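Serine acetyltransferase (Entamoeba histolytica, PDB 3Q1X) probably catalyses the acetylation of the L-serine hydroxyl, a step of cysteine biosynthesis, and belongs to the hexapeptide-repeat transferases with a left-handed beta-helix. Local coordinates at residues A[115-118]-A[122-125]. Sequence-based numbering, arbitrary orientation.
With SER (serine), chain B.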
# COMPACT_ATOMS: atom_id res chain seq x y z
N PRO A 115 -8.88 -2.02 20.99
CA PRO A 115 -8.93 -3.20 21.85
C PRO A 115 -7.91 -4.27 21.47
O PRO A 115 -7.62 -5.15 22.27
CB PRO A 115 -10.35 -3.74 21.63
CG PRO A 115 -11.12 -2.61 21.10
CD PRO A 115 -10.17 -1.75 20.34
N ALA A 116 -7.37 -4.18 20.25
CA ALA A 116 -6.38 -5.14 19.77
C ALA A 116 -4.95 -4.87 20.26
O ALA A 116 -4.10 -5.74 20.15
CB ALA A 116 -6.41 -5.23 18.23
N ALA A 117 -4.70 -3.68 20.81
CA ALA A 117 -3.34 -3.31 21.23
C ALA A 117 -3.01 -3.86 22.61
O ALA A 117 -3.71 -3.58 23.57
CB ALA A 117 -3.15 -1.78 21.20
N PRO A 118 -1.92 -4.66 22.72
CA PRO A 118 -1.52 -5.26 24.00
C PRO A 118 -0.68 -4.33 24.91
O PRO A 118 -0.60 -4.56 26.13
CB PRO A 118 -0.68 -6.46 23.56
CG PRO A 118 -0.08 -6.03 22.26
CD PRO A 118 -1.15 -5.22 21.59
N LEU A 122 4.00 -2.37 21.04
CA LEU A 122 3.61 -2.90 19.72
C LEU A 122 3.18 -1.79 18.76
O LEU A 122 3.41 -1.88 17.54
CB LEU A 122 2.49 -3.94 19.84
CG LEU A 122 2.30 -4.75 18.55
CD1 LEU A 122 3.58 -5.55 18.22
CD2 LEU A 122 1.12 -5.67 18.67
N ILE A 123 2.55 -0.75 19.31
CA ILE A 123 2.16 0.42 18.55
C ILE A 123 3.38 1.14 18.01
O ILE A 123 3.47 1.46 16.82
CB ILE A 123 1.26 1.36 19.39
CG1 ILE A 123 0.09 0.56 19.99
CG2 ILE A 123 0.75 2.52 18.54
CD1 ILE A 123 -0.86 1.38 20.87
N ILE A 124 4.34 1.36 18.91
CA ILE A 124 5.63 1.94 18.59
C ILE A 124 6.36 1.14 17.53
O ILE A 124 6.88 1.70 16.57
CB ILE A 124 6.51 2.07 19.86
CG1 ILE A 124 5.84 3.06 20.82
CG2 ILE A 124 7.95 2.44 19.48
CD1 ILE A 124 6.48 3.19 22.19
N ARG A 125 6.39 -0.18 17.69
CA ARG A 125 7.16 -1.04 16.80
C ARG A 125 6.58 -1.14 15.40
O ARG A 125 7.33 -1.18 14.43
CB ARG A 125 7.31 -2.43 17.41
CG ARG A 125 8.30 -2.51 18.56
CD ARG A 125 9.73 -2.54 18.07
NE ARG A 125 9.96 -3.67 17.18
CZ ARG A 125 11.06 -3.86 16.46
NH1 ARG A 125 12.05 -2.97 16.49
NH2 ARG A 125 11.17 -4.94 15.70
N SER B . -8.66 -2.28 15.70
CA SER B . -10.09 -2.27 16.14
C SER B . -10.43 -3.55 16.88
O SER B . -9.61 -4.46 16.99
CB SER B . -11.01 -2.10 14.93
OG SER B . -10.93 -3.22 14.06
OXT SER B . -11.54 -3.71 17.38
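Pro-118 and Leu-122 bring the two backbones closest, with CA atoms 7.1 Å apart, where the irregular loop 115-118 leads from helix 82-113 into the short helix 120-126. This short connection between two helices belongs to the helical part of a serine acetyltransferase whose other part is a left-handed beta-helix. No hydrogen bond joins the segments; two small apolar contacts do. The Pro-118 ring and the Leu-122 side chain cross at about a right angle, one leucine methyl, CD2, lying 3.7 Å from Pro-118 CD and 3.8 Å from Pro-118 CG. Leu-122 CG is anti to the backbone N (chi1 -166°), and CD2 extends the chain away from CA to meet the proline ring. Ile-123 uses its longer branch, extended at chi2 179°, to bring CD1 to 3.9 Å from Ala-117 CB; the same isoleucine packs on Leu-107, Ala-110 and Tyr-111, so helix 120-126 rests on helix 82-113. Ala-117 O accepts a hydrogen bond from Arg-218 of the second subunit. The loop's start lines a serine pocket at the subunit interface, where the ligand is hydrogen-bonded to Asp-114, Asp-179 and Arg-222 of the second subunit; its carboxylate O lies 3.5 Å from Ala-116 CB and its OXT 3.8 Å from Pro-115 CD.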